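PDB 3KBB: phosphorylated carbohydrates phosphatase TM_1254 from Thermotoga maritima msb8, which removes phosphate from phosphorylated sugars such as erythrose 4-phosphate, fructose 6-phosphate and mannose 6-phosphate, using a divalent metal cation, most actively cobalt. Local coordinates for residues 160-165 / 178-184; 140-146 / 168-173. All blocks are in the same frame, centred on the assembly; numbering follows the deposited sequence.

Residues 140-146 come first in the chain and lead into helix 144-153; strand 160-164 follows, then helix 167-175 and strand 181-184. Interaction 1 closes the crossover through helix 167-175, pairing 160-165 with 178-184. Interaction 2 closes a loop around strand 160-164, bringing 140-146 against the helix between the two strands. The segments alternate along the chain, so the contacts cross rather than nest. They meet at Glu164, whose OE2 forms a salt bridge with Lys140 and a probable hydrogen bond with Tyr146, and at Ile181, which packs on Ala173. Together they tie two helices and a loop to the central parallel sheet.

Interaction 1 of 2, residues 160-165 / 178-184; sequences VVVFED and IERIYGV
Strands 160-164 and 181-184 run parallel, their axes 19° apart, and four near-straight backbone hydrogen bonds join them: Val162 N to Arg180 O, Tyr182 N to Val162 O, Glu164 N to Tyr182 O and Val184 N to Glu164 O. Val162 and Glu164 thus each donate and accept. On one face of the sheet the Phe163 and Tyr182 side chains run alongside each other, their ring planes 21° apart but offset, with little overlap; Phe163 CE1 instead meets Tyr182 CB at 3.6 Å. Val161 CG1 reaches the edge of the tyrosine ring, 3.7 Å from its CD2, and helix 208-215 packs on both rings. On the other face, Ile178 CG2 touches Val160 CG2 and Val162 CG2, each at 3.7 Å. Water bridges both ends, linking Val160 O to Arg180 N and Asp165 O to Val184 O. Glu164 bends at chi2 (-67°); its OE1 accepts from Asp165 N at 2.9 Å, while OE2 is taken by Tyr146 and Lys140. Asp165, just past the strand, comes close to Asp7, by similarity the nucleophile. Parallel neighbours joined through helix 167-175 form a beta-alpha-beta unit of the Rossmann-like HAD core, with acidic residues at the C-terminal end of strand 160-164.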
loop_
_atom_site.group_PDB
_atom_site.type_symbol
_atom_site.label_atom_id
_atom_site.label_comp_id
_atom_site.label_asym_id
_atom_site.label_seq_id
_atom_site.Cartn_x
_atom_site.Cartn_y
_atom_site.Cartn_z
ATOM N N VAL A 160 -13.868 13.548 -5.959
ATOM C CA VAL A 160 -13.206 12.549 -5.089
ATOM C C VAL A 160 -11.943 13.141 -4.472
ATOM O O VAL A 160 -11.321 14.076 -5.026
ATOM C CB VAL A 160 -12.862 11.209 -5.831
ATOM C CG1 VAL A 160 -14.130 10.705 -6.575
ATOM C CG2 VAL A 160 -11.716 11.414 -6.810
ATOM N N VAL A 161 -11.586 12.592 -3.332
ATOM C CA VAL A 161 -10.289 12.897 -2.694
ATOM C C VAL A 161 -9.518 11.572 -2.644
ATOM O O VAL A 161 -10.106 10.528 -2.383
ATOM C CB VAL A 161 -10.488 13.387 -1.248
ATOM C CG1 VAL A 161 -9.114 13.582 -0.555
ATOM C CG2 VAL A 161 -11.215 14.699 -1.252
ATOM N N VAL A 162 -8.214 11.602 -2.948
ATOM C CA VAL A 162 -7.401 10.377 -2.937
ATOM C C VAL A 162 -6.288 10.528 -1.907
ATOM O O VAL A 162 -5.719 11.619 -1.807
ATOM C CB VAL A 162 -6.751 10.191 -4.352
ATOM C CG1 VAL A 162 -5.655 9.074 -4.346
ATOM C CG2 VAL A 162 -7.810 9.812 -5.377
ATOM N N PHE A 163 -5.959 9.461 -1.189
ATOM C CA PHE A 163 -4.800 9.411 -0.279
ATOM C C PHE A 163 -3.838 8.374 -0.831
ATOM O O PHE A 163 -4.130 7.147 -0.872
ATOM C CB PHE A 163 -5.252 9.073 1.148
ATOM C CG PHE A 163 -6.026 10.194 1.772
ATOM C CD1 PHE A 163 -5.340 11.271 2.354
ATOM C CD2 PHE A 163 -7.420 10.246 1.674
ATOM C CE1 PHE A 163 -6.043 12.342 2.878
ATOM C CE2 PHE A 163 -8.147 11.333 2.176
ATOM C CZ PHE A 163 -7.448 12.402 2.776
ATOM N N GLU A 164 -2.689 8.872 -1.285
ATOM C CA GLU A 164 -1.755 8.050 -2.003
ATOM C C GLU A 164 -0.394 8.119 -1.331
ATOM O O GLU A 164 -0.126 9.038 -0.605
ATOM C CB GLU A 164 -1.645 8.490 -3.464
ATOM C CG GLU A 164 -2.322 7.515 -4.462
ATOM C CD GLU A 164 -1.628 6.138 -4.556
ATOM O OE1 GLU A 164 -0.570 5.946 -3.943
ATOM O OE2 GLU A 164 -2.147 5.235 -5.238
ATOM N N ASP A 165 0.486 7.166 -1.574
ATOM C CA ASP A 165 1.756 7.166 -0.842
ATOM C C ASP A 165 2.957 6.904 -1.758
ATOM O O ASP A 165 4.089 6.819 -1.283
ATOM C CB ASP A 165 1.714 6.200 0.331
ATOM C CG ASP A 165 2.111 4.789 -0.054
ATOM O OD1 ASP A 165 1.700 4.335 -1.139
ATOM O OD2 ASP A 165 2.927 4.159 0.705
ATOM N N ILE A 178 -8.088 13.193 -11.492
ATOM C CA ILE A 178 -8.342 13.517 -10.098
ATOM C C ILE A 178 -7.326 14.587 -9.641
ATOM O O ILE A 178 -6.106 14.402 -9.762
ATOM C CB ILE A 178 -8.204 12.277 -9.210
ATOM C CG1 ILE A 178 -9.243 11.218 -9.627
ATOM C CG2 ILE A 178 -8.375 12.660 -7.684
ATOM C CD1 ILE A 178 -9.031 9.851 -8.974
ATOM N N GLU A 179 -7.842 15.684 -9.103
ATOM C CA GLU A 179 -6.963 16.793 -8.656
ATOM C C GLU A 179 -6.625 16.763 -7.170
ATOM O O GLU A 179 -5.496 17.107 -6.765
ATOM C CB GLU A 179 -7.573 18.134 -9.061
ATOM C CG GLU A 179 -7.408 18.394 -10.576
ATOM C CD GLU A 179 -5.963 18.481 -11.035
ATOM O OE1 GLU A 179 -5.227 19.380 -10.560
ATOM O OE2 GLU A 179 -5.565 17.661 -11.888
ATOM N N ARG A 180 -7.604 16.392 -6.350
ATOM C CA ARG A 180 -7.421 16.405 -4.904
ATOM C C ARG A 180 -6.721 15.148 -4.392
ATOM O O ARG A 180 -7.389 14.210 -3.902
ATOM C CB ARG A 180 -8.719 16.636 -4.136
ATOM C CG ARG A 180 -9.514 17.860 -4.563
ATOM C CD ARG A 180 -10.669 18.063 -3.585
ATOM N NE ARG A 180 -11.414 19.276 -3.913
ATOM C CZ ARG A 180 -11.411 20.392 -3.178
ATOM N NH1 ARG A 180 -10.695 20.471 -2.047
ATOM N NH2 ARG A 180 -12.139 21.427 -3.588
ATOM N N ILE A 181 -5.395 15.127 -4.538
ATOM C CA ILE A 181 -4.569 13.977 -4.133
ATOM C C ILE A 181 -3.670 14.377 -2.979
ATOM O O ILE A 181 -2.907 15.355 -3.113
ATOM C CB ILE A 181 -3.678 13.514 -5.310
ATOM C CG1 ILE A 181 -4.560 13.150 -6.524
ATOM C CG2 ILE A 181 -2.791 12.298 -4.886
ATOM C CD1 ILE A 181 -3.760 13.121 -7.788
ATOM N N TYR A 182 -3.783 13.691 -1.844
ATOM C CA TYR A 182 -2.921 13.967 -0.702
ATOM C C TYR A 182 -1.830 12.913 -0.676
ATOM O O TYR A 182 -2.100 11.717 -0.890
ATOM C CB TYR A 182 -3.711 13.930 0.607
ATOM C CG TYR A 182 -4.604 15.146 0.750
ATOM C CD1 TYR A 182 -4.164 16.280 1.454
ATOM C CD2 TYR A 182 -5.845 15.198 0.122
ATOM C CE1 TYR A 182 -4.968 17.413 1.546
ATOM C CE2 TYR A 182 -6.670 16.309 0.212
ATOM C CZ TYR A 182 -6.225 17.435 0.907
ATOM O OH TYR A 182 -7.010 18.563 1.026
ATOM N N GLY A 183 -0.598 13.337 -0.426
ATOM C CA GLY A 183 0.489 12.393 -0.311
ATOM C C GLY A 183 0.699 12.005 1.139
ATOM O O GLY A 183 0.947 12.854 1.999
ATOM N N VAL A 184 0.621 10.709 1.416
ATOM C CA VAL A 184 0.732 10.192 2.784
ATOM C C VAL A 184 2.163 9.785 3.071
ATOM O O VAL A 184 2.744 9.006 2.316
ATOM C CB VAL A 184 -0.229 8.965 3.005
ATOM C CG1 VAL A 184 -0.034 8.426 4.449
ATOM C CG2 VAL A 184 -1.650 9.446 2.823
HETATM O O HOH W 1 -10.443 15.769 -7.166
HETATM O O HOH W 2 4.997 7.790 1.167
#

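Interaction 2 of 2, residues 140-146 / 168-173; sequences KPDPEIY and SGVEAA. With SO4 (sulfate ion), chain E; SO4 (sulfate ion), chain D.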
loop_
_atom_site.group_PDB
_atom_site.type_symbol
_atom_site.label_atom_id
_atom_site.label_comp_id
_atom_site.label_asym_id
_atom_site.label_seq_id
_atom_site.Cartn_x
_atom_site.Cartn_y
_atom_site.Cartn_z
ATOM N N LYS A 140 -0.085 1.050 -11.902
ATOM C CA LYS A 140 0.490 2.408 -11.684
ATOM C C LYS A 140 1.872 2.508 -12.354
ATOM O O LYS A 140 2.651 1.527 -12.262
ATOM C CB LYS A 140 0.605 2.677 -10.188
ATOM C CG LYS A 140 -0.692 2.544 -9.425
ATOM C CD LYS A 140 -0.459 2.594 -7.918
ATOM C CE LYS A 140 -1.767 2.382 -7.181
ATOM N NZ LYS A 140 -1.589 2.352 -5.701
ATOM N N PRO A 141 2.211 3.650 -13.011
ATOM C CA PRO A 141 1.490 4.928 -13.024
ATOM C C PRO A 141 0.382 5.067 -14.053
ATOM O O PRO A 141 -0.161 6.167 -14.221
ATOM C CB PRO A 141 2.615 5.945 -13.289
ATOM C CG PRO A 141 3.528 5.209 -14.243
ATOM C CD PRO A 141 3.467 3.749 -13.803
ATOM N N ASP A 142 0.026 3.975 -14.737
ATOM C CA ASP A 142 -1.053 4.049 -15.735
ATOM C C ASP A 142 -2.344 4.425 -14.947
ATOM O O ASP A 142 -2.513 3.950 -13.815
ATOM C CB ASP A 142 -1.218 2.695 -16.452
ATOM C CG ASP A 142 -2.163 2.763 -17.644
ATOM O OD1 ASP A 142 -3.357 3.018 -17.425
ATOM O OD2 ASP A 142 -1.717 2.514 -18.806
ATOM N N PRO A 143 -3.189 5.332 -15.499
ATOM C CA PRO A 143 -4.419 5.707 -14.757
ATOM C C PRO A 143 -5.511 4.607 -14.717
ATOM O O PRO A 143 -6.520 4.801 -14.004
ATOM C CB PRO A 143 -4.926 6.921 -15.532
ATOM C CG PRO A 143 -4.380 6.660 -16.953
ATOM C CD PRO A 143 -3.036 6.133 -16.723
ATOM N N GLU A 144 -5.317 3.484 -15.426
ATOM C CA GLU A 144 -6.325 2.399 -15.439
ATOM C C GLU A 144 -6.982 2.096 -14.075
ATOM O O GLU A 144 -8.234 2.024 -13.953
ATOM C CB GLU A 144 -5.727 1.129 -16.046
ATOM C CG GLU A 144 -6.801 0.218 -16.566
ATOM C CD GLU A 144 -6.253 -1.086 -17.156
ATOM O OE1 GLU A 144 -5.079 -1.098 -17.570
ATOM O OE2 GLU A 144 -7.046 -2.066 -17.205
ATOM N N ILE A 145 -6.159 1.890 -13.053
ATOM C CA ILE A 145 -6.693 1.520 -11.749
ATOM C C ILE A 145 -7.636 2.573 -11.152
ATOM O O ILE A 145 -8.690 2.228 -10.633
ATOM C CB ILE A 145 -5.576 1.109 -10.779
ATOM C CG1 ILE A 145 -6.158 0.325 -9.586
ATOM C CG2 ILE A 145 -4.687 2.271 -10.385
ATOM C CD1 ILE A 145 -5.117 -0.265 -8.681
ATOM N N TYR A 146 -7.251 3.850 -11.252
ATOM C CA TYR A 146 -8.146 4.916 -10.749
ATOM C C TYR A 146 -9.365 5.113 -11.632
ATOM O O TYR A 146 -10.426 5.418 -11.116
ATOM C CB TYR A 146 -7.369 6.229 -10.540
ATOM C CG TYR A 146 -6.621 6.110 -9.226
ATOM C CD1 TYR A 146 -7.295 6.245 -7.988
ATOM C CD2 TYR A 146 -5.255 5.828 -9.200
ATOM C CE1 TYR A 146 -6.625 6.097 -6.784
ATOM C CE2 TYR A 146 -4.560 5.674 -7.995
ATOM C CZ TYR A 146 -5.268 5.808 -6.781
ATOM O OH TYR A 146 -4.630 5.659 -5.570
ATOM N N SER A 168 4.269 6.829 -8.288
ATOM C CA SER A 168 3.493 6.189 -9.355
ATOM C C SER A 168 2.002 6.212 -9.069
ATOM O O SER A 168 1.214 6.388 -10.002
ATOM C CB SER A 168 3.971 4.759 -9.583
ATOM O OG SER A 168 5.238 4.863 -10.221
ATOM N N GLY A 169 1.642 6.114 -7.793
ATOM C CA GLY A 169 0.199 6.201 -7.364
ATOM C C GLY A 169 -0.376 7.605 -7.613
ATOM O O GLY A 169 -1.471 7.808 -8.165
ATOM N N VAL A 170 0.385 8.607 -7.207
ATOM C CA VAL A 170 -0.047 9.988 -7.457
ATOM C C VAL A 170 -0.153 10.276 -8.932
ATOM O O VAL A 170 -1.119 10.868 -9.385
ATOM C CB VAL A 170 0.898 10.986 -6.739
ATOM C CG1 VAL A 170 0.547 12.435 -7.156
ATOM C CG2 VAL A 170 0.809 10.795 -5.203
ATOM N N GLU A 171 0.837 9.838 -9.712
ATOM C CA GLU A 171 0.766 10.020 -11.150
ATOM C C GLU A 171 -0.482 9.378 -11.754
ATOM O O GLU A 171 -1.145 9.985 -12.609
ATOM C CB GLU A 171 2.013 9.442 -11.831
ATOM C CG GLU A 171 3.274 10.283 -11.549
ATOM C CD GLU A 171 4.561 9.645 -12.091
ATOM O OE1 GLU A 171 4.517 8.487 -12.557
ATOM O OE2 GLU A 171 5.633 10.304 -11.998
ATOM N N ALA A 172 -0.800 8.167 -11.291
ATOM C CA ALA A 172 -1.934 7.431 -11.832
ATOM C C ALA A 172 -3.267 8.167 -11.547
ATOM O O ALA A 172 -4.109 8.356 -12.472
ATOM C CB ALA A 172 -1.956 6.016 -11.262
ATOM N N ALA A 173 -3.431 8.616 -10.305
ATOM C CA ALA A 173 -4.669 9.309 -9.948
ATOM C C ALA A 173 -4.762 10.628 -10.724
ATOM O O ALA A 173 -5.814 10.961 -11.253
ATOM C CB ALA A 173 -4.761 9.576 -8.449
HETATM S S SO4 E . 7.102 4.365 -7.353
HETATM O O1 SO4 E . 6.643 3.014 -7.703
HETATM O O2 SO4 E . 5.959 5.180 -7.108
HETATM O O3 SO4 E . 7.867 4.333 -6.090
HETATM O O4 SO4 E . 7.913 4.913 -8.447
HETATM S S SO4 D . -0.465 -0.715 -2.924
HETATM O O1 SO4 D . -1.478 -0.642 -1.860
HETATM O O2 SO4 D . 0.801 -0.158 -2.454
HETATM O O3 SO4 D . -0.144 -2.129 -3.223
HETATM O O4 SO4 D . -0.838 0.024 -4.179
#
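A cis peptide bond joins Lys140 to Pro141, and both residues lie against helix 167-175, the lysine chain passing along the helix and on beyond it. The Pro141 side chain runs beside that of Glu171, CB 3.3 Å from OE1. Between the backbones the approach is close: Ala172 CA meets Pro141 O at 3.2 Å in a CA-H...O contact, and Pro141 CA makes another with Ser168 O. The methyl of Ala172 abuts the carbonyls of the turn, CB 3.3 Å from Asp142 O, and Pro143 CB touches Ala172 O. Asp142 OD1 uses its anti lone pair to accept from Glu144 N, a capping bond in the turn that leads into helix 144-153. Early in that helix, the Tyr146 ring has one face over the Ala173 methyl: CB sits 3.8 Å from the ring centroid and 10° off the normal, a CH-pi contact. The tyrosine CG is anti to the carbonyl carbon (chi1 -79°), which carries the ring to helix 167-175, and its OH is hydrogen-bonded to Glu164. Lys140, extended beyond CG, runs past Gly169, with CD 3.7 Å from Gly169 CA. Lys140 NZ forms salt bridges with Glu164 and Asp7, the nucleophile by similarity, and donates to O4 of the chain D sulfate at 2.9 Å. A second sulfate, chain E, takes a hydrogen bond from Ser168 N through O2 at 2.6 Å. Both ions probably come from the crystallisation liquor. Apolar and CA-H...O contacts hold the two segments together, while Lys140 NZ is directed at Asp7. An amino group held by two carboxylates and the chain D sulfate, a possible stand-in for a substrate phosphate, is consistent with the HAD-family lysine that helps bind that phosphate near the nucleophile.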